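Local coordinates for protein auracyanin-B-2 (Chloroflexus aurantiacus, PDB 1QHQ) that carries electrons through a type I blue copper centre, probably as a soluble acceptor for the membrane-bound alternative complex III, at residues C122-P125 against G126-L129; N49-N52 against L53-H57; T112-P115 against G116-Y120. All blocks are in the same frame, centred on the assembly; numbering follows the deposited sequence.

Interaction 1: C122-P125 against G126-L129; sequences CTFP and GHYL. With CU (copper (II) ion), chain B.
Cys122 and His127 meet through the copper ion, which sits 2.2 Å from Cys122 SG and 2.0 Å from His127 ND1. This is the tightly packed part of the contact. With chi1 at 171°, SG lies beside the carbonyl carbon of Cys122, on the side where the copper and the imidazole are. The amide of Phe124 is one of its hydrogen-bond partners, giving a nearly straight bond with N and SG 3.4 Å apart, and this N-H would be expected to draw some charge from the thiolate. Over one face of the His127 ring lies Phe124 CB, 3.9 Å from the ring centroid and 19° off its normal, a CH-pi contact. The Phe124 ring itself stands obliquely to the imidazole, planes 52° apart, and brings CD2 to within 3.6 Å of His127 NE2. Tyr128 is buried too: its CB touches Cys122 O, and its hydroxyl is hydrogen-bonded to Asp66.

Such a loop, leaving strand 116-121 with a cysteine and returning a histidine and a methionine to the metal, is the ligand loop of the cupredoxin fold; here Met132 is assigned to the site as well, and His57 joins from another loop. Its backbone turn is closed by His127 N bonding to Phe124 O at 3.0 Å, with the N-H pointing almost straight at the oxygen.

The other side is looser. Phe124 O also takes a hydrogen from a water that in turn accepts one from Tyr128 N, so at this step solvent bridges the backbone. Gly126, at the exposed crown beside the partly exposed Pro125, has backbone angles at which a CB would collide with Pro125 O.

Interaction 2: N49-N52 against L53-H57; sequences NQNN and LGVQH. With CU (copper (II) ion), chain B.
Val55 O is gripped by two side-chain amides at once: Asn51 ND2 donates to it at 2.8 Å and Asn49 ND2 at 3.1 Å. The two approaches differ. Asn49 comes in the carbonyl plane, onto a lone pair, whereas the Asn51 donor is tilted out of that plane. Asn49 ND2 also donates to Leu100 O, which ties the amide to a further loop.

Asn51 works with both ends of its amide. OD1 accepts Leu53 N at 2.9 Å and Val55 N at 3.1 Å, both in the carbonyl plane on lone pairs; the bond from Val55 is nearly straight, at 173°, and that from Leu53 more bent. A chi1 of 70° sets the Asn51 CG between its own backbone N and carbonyl carbon, which turns the amide inward across the bend, where Val55 CG1 lies against it. On the other end, ND2 splits its hydrogens between Val55 O and Asn49 OD1, the latter at 2.8 Å and almost exactly in the Asn51 amide plane. Four bonds therefore fix the rotation of this amide.

The network ends against a copper ligand. Asn49 OD1 makes a close contact at the edge of the His57 ring, in its plane, 3.2 Å from CD2, and the amide and ring planes are 55° apart. On the opposite flank of that ring ND1 binds copper at 2.0 Å. With its OD1 against the ligand ring, Asn49 is a second-shell residue, and Asn51 holds Asn49 in turn.

With His57 delivered from this loop after strand 42-49, and Cys122, His127 and Met132 from the loop after strand 116-121, the site is the type I blue copper centre typical of cupredoxins.

Interaction 3: T112-P115 against G116-Y120; sequences TPAP and GTYLY
Tyr118 OH and Ala114 O form a tyrosine corner: the hydroxyl bonds back to the backbone oxygen four residues earlier, joining a turn of the cupredoxin beta-sandwich to the strand that follows it. The loop 112-115 links strand 104-111 to strand 116-121, away from the copper.

Backbone shape is the first element. Gly116, two places before the tyrosine, has an extended backbone that would jam a CB against Pro115 O.

The polar part is one bond. The hydroxyl of Tyr118 donates to Ala114 O at 2.6 Å, the oxygen lying at the ring edge, in its plane, while the donor is tilted 32° from the carbonyl plane. With CG beside the backbone N (chi1 -60°), the phenol points back along its own strand to reach the turn. A phenylalanine here would probably leave Ala114 O without its hydroxyl mate and the turn untied from the strand.

The apolar part is a CH-pi contact. Pro113 CG rests over one face of the Tyr118 ring, 3.6 Å from its centroid and 24° off the normal; both side chains also touch Val138 of strand 133-139. Pro113 CG approaches closest at the hydroxyl end of the ring, 3.4 Å from Tyr118 CZ.

Overall arrangement
Interactions 1 and 2 serve the same copper ion from two loops and touch directly, their ligand nitrogens His127 ND1 and His57 ND1 lying 3.1 Å apart; Phe124 also meets Gln56 there. Both are buried at the metal and reach solvent at their turns. Their chemistry differs: interaction 1 relies on metal bonds, a thiolate and ring contacts, interaction 2 on a network of asparagine amides behind its ligand. Interaction 3 is a surface contact built from one phenol bond and a proline against a ring. It lies about 26 Å, centre to centre, from interaction 2, across the chain's centre, yet its strand 116-121 runs directly into the ligand loop of interaction 1.

Interaction 1: C122-P125 against G126-L129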
ATOM      1  N   CYS A 122      -1.089   5.758   0.320  1.00  9.50           N
ATOM      2  CA  CYS A 122       0.058   5.879   1.209  1.00 13.46           C
ATOM      3  C   CYS A 122      -0.497   6.437   2.541  1.00 12.84           C
ATOM      4  O   CYS A 122      -1.355   7.327   2.467  1.00 11.85           O
ATOM      5  CB  CYS A 122       1.093   6.800   0.630  1.00 13.05           C
ATOM      6  SG  CYS A 122       2.430   7.207   1.801  1.00 11.85           S
ATOM      7  N   THR A 123      -0.084   5.906   3.655  1.00 14.02           N
ATOM      8  CA  THR A 123      -0.580   6.378   4.937  1.00 11.78           C
ATOM      9  C   THR A 123       0.365   7.331   5.663  1.00 13.99           C
ATOM     10  O   THR A 123      -0.003   7.712   6.788  1.00 13.99           O
ATOM     11  CB  THR A 123      -0.991   5.254   5.876  1.00 12.55           C
ATOM     12  OG1 THR A 123       0.075   4.342   6.134  1.00 11.65           O
ATOM     13  CG2 THR A 123      -2.189   4.516   5.254  1.00 11.26           C
ATOM     14  N   PHE A 124       1.448   7.739   5.035  1.00 12.55           N
ATOM     15  CA  PHE A 124       2.280   8.766   5.776  1.00 13.87           C
ATOM     16  C   PHE A 124       1.386  10.005   5.930  1.00 13.58           C
ATOM     17  O   PHE A 124       0.690  10.366   5.007  1.00 12.89           O
ATOM     18  CB  PHE A 124       3.491   9.097   4.913  1.00 10.68           C
ATOM     19  CG  PHE A 124       4.494   9.848   5.781  1.00 15.20           C
ATOM     20  CD1 PHE A 124       5.292   9.182   6.668  1.00 14.07           C
ATOM     21  CD2 PHE A 124       4.455  11.240   5.757  1.00 16.58           C
ATOM     22  CE1 PHE A 124       6.151   9.891   7.501  1.00 17.67           C
ATOM     23  CE2 PHE A 124       5.303  11.944   6.599  1.00 17.76           C
ATOM     24  CZ  PHE A 124       6.139  11.274   7.469  1.00 19.43           C
ATOM     25  N   PRO A 125       1.392  10.601   7.111  1.00 15.66           N
ATOM     26  CA  PRO A 125       0.522  11.750   7.388  1.00 15.90           C
ATOM     27  C   PRO A 125       0.432  12.748   6.280  1.00 15.30           C
ATOM     28  O   PRO A 125       1.407  13.251   5.746  1.00 17.15           O
ATOM     29  CB  PRO A 125       1.174  12.379   8.630  1.00 14.88           C
ATOM     30  CG  PRO A 125       1.808  11.239   9.325  1.00 16.28           C
ATOM     31  CD  PRO A 125       2.278  10.285   8.232  1.00 16.21           C
ATOM     32  N   GLY A 126      -0.832  13.047   5.851  1.00 15.59           N
ATOM     33  CA  GLY A 126      -1.056  13.980   4.791  1.00 16.47           C
ATOM     34  C   GLY A 126      -1.044  13.500   3.382  1.00 15.53           C
ATOM     35  O   GLY A 126      -1.580  14.143   2.464  1.00 16.54           O
ATOM     36  N   HIS A 127      -0.351  12.371   3.073  1.00 14.56           N
ATOM     37  CA  HIS A 127      -0.200  11.966   1.694  1.00 13.37           C
ATOM     38  C   HIS A 127      -1.494  11.499   1.044  1.00  9.69           C
ATOM     39  O   HIS A 127      -1.747  11.862  -0.100  1.00 12.37           O
ATOM     40  CB  HIS A 127       0.873  10.835   1.654  1.00 10.97           C
ATOM     41  CG  HIS A 127       2.237  11.400   1.928  1.00 13.56           C
ATOM     42  ND1 HIS A 127       3.397  10.679   1.600  1.00  9.43           N
ATOM     43  CD2 HIS A 127       2.677  12.563   2.435  1.00 17.06           C
ATOM     44  CE1 HIS A 127       4.470  11.425   1.895  1.00 20.94           C
ATOM     45  NE2 HIS A 127       4.051  12.537   2.379  1.00 17.62           N
ATOM     46  N   TYR A 128      -2.303  10.762   1.800  1.00 12.88           N
ATOM     47  CA  TYR A 128      -3.601  10.300   1.257  1.00 15.56           C
ATOM     48  C   TYR A 128      -4.517  11.473   0.942  1.00 14.15           C
ATOM     49  O   TYR A 128      -4.933  11.645  -0.208  1.00 15.95           O
ATOM     50  CB  TYR A 128      -4.242   9.329   2.248  1.00 13.71           C
ATOM     51  CG  TYR A 128      -5.681   8.983   1.872  1.00 16.80           C
ATOM     52  CD1 TYR A 128      -5.983   8.512   0.613  1.00 17.85           C
ATOM     53  CD2 TYR A 128      -6.714   9.296   2.747  1.00 21.38           C
ATOM     54  CE1 TYR A 128      -7.296   8.313   0.217  1.00 18.30           C
ATOM     55  CE2 TYR A 128      -8.040   9.102   2.364  1.00 22.78           C
ATOM     56  CZ  TYR A 128      -8.308   8.568   1.131  1.00 20.72           C
ATOM     57  OH  TYR A 128      -9.626   8.411   0.725  1.00 22.23           O
ATOM     58  N   LEU A 129      -4.533  12.463   1.856  1.00 16.22           N
ATOM     59  CA  LEU A 129      -5.330  13.683   1.561  1.00 18.15           C
ATOM     60  C   LEU A 129      -4.731  14.494   0.453  1.00 16.39           C
ATOM     61  O   LEU A 129      -5.476  15.130  -0.340  1.00 18.52           O
ATOM     62  CB  LEU A 129      -5.459  14.543   2.820  1.00 24.73           C
ATOM     63  CG  LEU A 129      -6.233  13.939   3.987  1.00 31.08           C
ATOM     64  CD1 LEU A 129      -6.220  14.907   5.173  1.00 34.05           C
ATOM     65  CD2 LEU A 129      -7.655  13.601   3.588  1.00 32.14           C
TER
HETATM   66 CU    CU B 141       3.555   8.812   0.814  1.00 13.92          CU
HETATM   67  O   HOH W   1      -1.973   9.989   4.715  1.00 16.42           O

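Interaction 2: N49-N52 against L53-H57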
ATOM      1  N   ASN A  49      10.872   3.307  -3.233  1.00 12.35           N
ATOM      2  CA  ASN A  49      10.682   4.727  -2.900  1.00 13.22           C
ATOM      3  C   ASN A  49      11.921   5.550  -3.266  1.00 14.11           C
ATOM      4  O   ASN A  49      12.741   5.788  -2.356  1.00 18.53           O
ATOM      5  CB  ASN A  49      10.365   4.901  -1.421  1.00 11.43           C
ATOM      6  CG  ASN A  49      10.068   6.432  -1.110  1.00 11.61           C
ATOM      7  OD1 ASN A  49       9.888   7.135  -2.047  1.00 15.52           O
ATOM      8  ND2 ASN A  49      10.067   6.708   0.155  1.00 14.39           N
ATOM      9  N   GLN A  50      12.088   5.929  -4.505  1.00 13.75           N
ATOM     10  CA  GLN A  50      13.161   6.875  -4.880  1.00 16.65           C
ATOM     11  C   GLN A  50      12.483   8.217  -5.239  1.00 16.70           C
ATOM     12  O   GLN A  50      11.608   8.276  -6.076  1.00 16.19           O
ATOM     13  CB  GLN A  50      13.917   6.362  -6.093  1.00 22.92           C
ATOM     14  CG  GLN A  50      14.866   5.205  -5.729  1.00 30.40           C
ATOM     15  CD  GLN A  50      15.430   4.554  -6.975  1.00 38.08           C
ATOM     16  OE1 GLN A  50      15.417   5.137  -8.064  1.00 44.65           O
ATOM     17  NE2 GLN A  50      15.921   3.328  -6.816  1.00 41.69           N
ATOM     18  N   ASN A  51      12.874   9.253  -4.470  1.00 17.30           N
ATOM     19  CA  ASN A  51      12.213  10.555  -4.703  1.00 19.33           C
ATOM     20  C   ASN A  51      13.204  11.677  -4.360  1.00 20.78           C
ATOM     21  O   ASN A  51      14.136  11.446  -3.607  1.00 20.42           O
ATOM     22  CB  ASN A  51      10.935  10.685  -3.918  1.00 19.14           C
ATOM     23  CG  ASN A  51      11.042  10.829  -2.443  1.00 20.74           C
ATOM     24  OD1 ASN A  51      11.411  11.908  -1.905  1.00 19.93           O
ATOM     25  ND2 ASN A  51      10.718   9.814  -1.659  1.00 14.30           N
ATOM     26  N   ASN A  52      12.946  12.830  -4.936  1.00 20.99           N
ATOM     27  CA  ASN A  52      13.817  13.998  -4.724  1.00 21.85           C
ATOM     28  C   ASN A  52      13.414  14.845  -3.549  1.00 24.13           C
ATOM     29  O   ASN A  52      14.057  15.905  -3.315  1.00 25.37           O
ATOM     30  CB  ASN A  52      13.770  14.830  -6.031  1.00 22.74           C
ATOM     31  CG  ASN A  52      14.311  14.025  -7.197  1.00 23.98           C
ATOM     32  OD1 ASN A  52      15.298  13.291  -6.995  1.00 26.49           O
ATOM     33  ND2 ASN A  52      13.733  14.171  -8.369  1.00 24.47           N
ATOM     34  N   LEU A  53      12.449  14.459  -2.736  1.00 21.38           N
ATOM     35  CA  LEU A  53      11.970  15.265  -1.622  1.00 20.85           C
ATOM     36  C   LEU A  53      12.555  14.866  -0.304  1.00 21.49           C
ATOM     37  O   LEU A  53      12.258  15.432   0.768  1.00 21.02           O
ATOM     38  CB  LEU A  53      10.410  15.136  -1.545  1.00 18.64           C
ATOM     39  CG  LEU A  53       9.683  15.499  -2.823  1.00 17.31           C
ATOM     40  CD1 LEU A  53       8.183  15.221  -2.710  1.00 19.74           C
ATOM     41  CD2 LEU A  53       9.906  16.976  -3.170  1.00 22.04           C
ATOM     42  N   GLY A  54      13.182  13.659  -0.246  1.00 20.04           N
ATOM     43  CA  GLY A  54      13.643  13.133   1.031  1.00 17.98           C
ATOM     44  C   GLY A  54      12.507  12.607   1.883  1.00 14.17           C
ATOM     45  O   GLY A  54      12.595  12.431   3.091  1.00 17.39           O
ATOM     46  N   VAL A  55      11.378  12.254   1.197  1.00 14.90           N
ATOM     47  CA  VAL A  55      10.170  11.923   1.927  1.00 14.96           C
ATOM     48  C   VAL A  55       9.853  10.430   1.997  1.00 15.20           C
ATOM     49  O   VAL A  55      10.244   9.654   1.125  1.00 16.38           O
ATOM     50  CB  VAL A  55       8.953  12.712   1.385  1.00 17.95           C
ATOM     51  CG1 VAL A  55       8.427  12.084   0.100  1.00 16.98           C
ATOM     52  CG2 VAL A  55       7.882  12.827   2.455  1.00 16.92           C
ATOM     53  N   GLN A  56       9.255  10.025   3.075  1.00 15.06           N
ATOM     54  CA  GLN A  56       8.803   8.672   3.332  1.00 14.40           C
ATOM     55  C   GLN A  56       7.483   8.336   2.651  1.00 16.60           C
ATOM     56  O   GLN A  56       6.618   9.177   2.513  1.00 16.35           O
ATOM     57  CB  GLN A  56       8.624   8.470   4.836  1.00 12.72           C
ATOM     58  CG  GLN A  56       9.966   8.513   5.578  1.00 12.68           C
ATOM     59  CD  GLN A  56       9.735   8.756   7.061  1.00 17.64           C
ATOM     60  OE1 GLN A  56       9.304   9.872   7.425  1.00 17.88           O
ATOM     61  NE2 GLN A  56       9.946   7.770   7.879  1.00 21.70           N
ATOM     62  N   HIS A  57       7.317   7.027   2.344  1.00 15.37           N
ATOM     63  CA  HIS A  57       6.102   6.563   1.690  1.00 12.52           C
ATOM     64  C   HIS A  57       5.917   5.043   1.932  1.00 14.81           C
ATOM     65  O   HIS A  57       6.866   4.314   2.126  1.00 11.99           O
ATOM     66  CB  HIS A  57       6.202   6.686   0.177  1.00  8.65           C
ATOM     67  CG  HIS A  57       6.261   8.041  -0.446  1.00 11.31           C
ATOM     68  ND1 HIS A  57       5.250   8.974  -0.271  1.00 14.90           N
ATOM     69  CD2 HIS A  57       7.097   8.548  -1.363  1.00 12.90           C
ATOM     70  CE1 HIS A  57       5.516  10.028  -1.015  1.00 10.43           C
ATOM     71  NE2 HIS A  57       6.639   9.815  -1.688  1.00 11.99           N
TER
HETATM   72 CU    CU B 141       3.555   8.812   0.814  1.00 13.92          CU

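Interaction 3: T112-P115 against G116-Y120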
ATOM      1  N   THR A 112      -4.332 -11.705  -3.518  1.00 11.17           N
ATOM      2  CA  THR A 112      -5.310 -10.663  -3.931  1.00  9.61           C
ATOM      3  C   THR A 112      -6.716 -11.091  -3.518  1.00 12.07           C
ATOM      4  O   THR A 112      -7.019 -12.288  -3.442  1.00 10.00           O
ATOM      5  CB  THR A 112      -5.240 -10.478  -5.443  1.00 11.74           C
ATOM      6  OG1 THR A 112      -5.448 -11.778  -6.041  1.00 11.03           O
ATOM      7  CG2 THR A 112      -3.875  -9.961  -5.902  1.00 10.98           C
ATOM      8  N   PRO A 113      -7.581 -10.129  -3.264  1.00 11.34           N
ATOM      9  CA  PRO A 113      -8.957 -10.344  -2.885  1.00  8.88           C
ATOM     10  C   PRO A 113      -9.840 -10.756  -4.053  1.00 10.90           C
ATOM     11  O   PRO A 113      -9.329 -11.119  -5.125  1.00 10.81           O
ATOM     12  CB  PRO A 113      -9.365  -8.961  -2.331  1.00 11.74           C
ATOM     13  CG  PRO A 113      -8.609  -8.031  -3.249  1.00 10.62           C
ATOM     14  CD  PRO A 113      -7.236  -8.679  -3.355  1.00 11.56           C
ATOM     15  N   ALA A 114     -11.150 -10.803  -3.839  1.00 10.79           N
ATOM     16  CA  ALA A 114     -12.090 -11.207  -4.929  1.00 11.23           C
ATOM     17  C   ALA A 114     -12.126 -10.170  -6.023  1.00 11.38           C
ATOM     18  O   ALA A 114     -11.701  -9.009  -5.785  1.00 12.09           O
ATOM     19  CB  ALA A 114     -13.483 -11.239  -4.248  1.00 13.83           C
ATOM     20  N   PRO A 115     -12.664 -10.451  -7.173  1.00 10.86           N
ATOM     21  CA  PRO A 115     -12.762  -9.502  -8.272  1.00 10.25           C
ATOM     22  C   PRO A 115     -13.486  -8.276  -7.771  1.00  9.44           C
ATOM     23  O   PRO A 115     -14.418  -8.359  -6.950  1.00 11.85           O
ATOM     24  CB  PRO A 115     -13.622 -10.238  -9.325  1.00 10.21           C
ATOM     25  CG  PRO A 115     -13.203 -11.688  -9.077  1.00 11.36           C
ATOM     26  CD  PRO A 115     -13.233 -11.778  -7.555  1.00  9.47           C
ATOM     27  N   GLY A 116     -13.010  -7.072  -8.174  1.00  9.55           N
ATOM     28  CA  GLY A 116     -13.637  -5.852  -7.692  1.00 10.83           C
ATOM     29  C   GLY A 116     -12.566  -4.719  -7.837  1.00  9.55           C
ATOM     30  O   GLY A 116     -11.564  -4.950  -8.464  1.00 10.58           O
ATOM     31  N   THR A 117     -12.942  -3.598  -7.282  1.00  9.86           N
ATOM     32  CA  THR A 117     -12.066  -2.401  -7.373  1.00 10.80           C
ATOM     33  C   THR A 117     -11.763  -1.940  -5.951  1.00  8.94           C
ATOM     34  O   THR A 117     -12.556  -1.969  -5.036  1.00 11.04           O
ATOM     35  CB  THR A 117     -12.809  -1.311  -8.139  1.00 10.58           C
ATOM     36  OG1 THR A 117     -13.039  -1.767  -9.479  0.50  8.93           O
ATOM     37  CG2 THR A 117     -12.019  -0.009  -8.210  0.50  7.30           C
ATOM     38  N   TYR A 118     -10.474  -1.611  -5.761  1.00  9.63           N
ATOM     39  CA  TYR A 118      -9.946  -1.383  -4.428  1.00 11.15           C
ATOM     40  C   TYR A 118      -8.939  -0.211  -4.495  1.00 11.61           C
ATOM     41  O   TYR A 118      -8.186  -0.140  -5.470  1.00 13.23           O
ATOM     42  CB  TYR A 118      -9.131  -2.618  -3.978  1.00 10.88           C
ATOM     43  CG  TYR A 118      -9.959  -3.892  -3.929  1.00 10.39           C
ATOM     44  CD1 TYR A 118     -10.084  -4.689  -5.062  1.00 12.26           C
ATOM     45  CD2 TYR A 118     -10.499  -4.308  -2.730  1.00 10.09           C
ATOM     46  CE1 TYR A 118     -10.850  -5.855  -4.984  1.00 10.87           C
ATOM     47  CE2 TYR A 118     -11.204  -5.507  -2.637  1.00 13.16           C
ATOM     48  CZ  TYR A 118     -11.383  -6.230  -3.794  1.00 11.11           C
ATOM     49  OH  TYR A 118     -12.100  -7.436  -3.709  1.00 11.49           O
ATOM     50  N   LEU A 119      -8.956   0.634  -3.493  1.00 11.34           N
ATOM     51  CA  LEU A 119      -7.921   1.695  -3.495  1.00 12.72           C
ATOM     52  C   LEU A 119      -6.651   1.172  -2.830  1.00  9.90           C
ATOM     53  O   LEU A 119      -6.705   0.419  -1.862  1.00  9.46           O
ATOM     54  CB  LEU A 119      -8.401   2.888  -2.662  1.00 12.97           C
ATOM     55  CG  LEU A 119      -9.422   3.807  -3.311  1.00 16.41           C
ATOM     56  CD1 LEU A 119      -9.762   4.936  -2.315  1.00 18.12           C
ATOM     57  CD2 LEU A 119      -8.928   4.392  -4.606  1.00 18.05           C
ATOM     58  N   TYR A 120      -5.527   1.689  -3.329  1.00  8.18           N
ATOM     59  CA  TYR A 120      -4.269   1.599  -2.593  1.00  8.99           C
ATOM     60  C   TYR A 120      -3.870   3.084  -2.269  1.00  9.27           C
ATOM     61  O   TYR A 120      -4.188   3.954  -3.076  1.00 10.11           O
ATOM     62  CB  TYR A 120      -3.165   0.896  -3.281  1.00  8.10           C
ATOM     63  CG  TYR A 120      -2.823   1.310  -4.681  1.00  7.85           C
ATOM     64  CD1 TYR A 120      -3.485   0.680  -5.779  1.00  8.15           C
ATOM     65  CD2 TYR A 120      -1.851   2.268  -4.972  1.00  7.94           C
ATOM     66  CE1 TYR A 120      -3.127   1.014  -7.053  1.00  8.50           C
ATOM     67  CE2 TYR A 120      -1.527   2.598  -6.262  1.00  8.92           C
ATOM     68  CZ  TYR A 120      -2.171   1.966  -7.319  1.00  9.40           C
ATOM     69  OH  TYR A 120      -1.869   2.304  -8.610  1.00 10.58           O
TER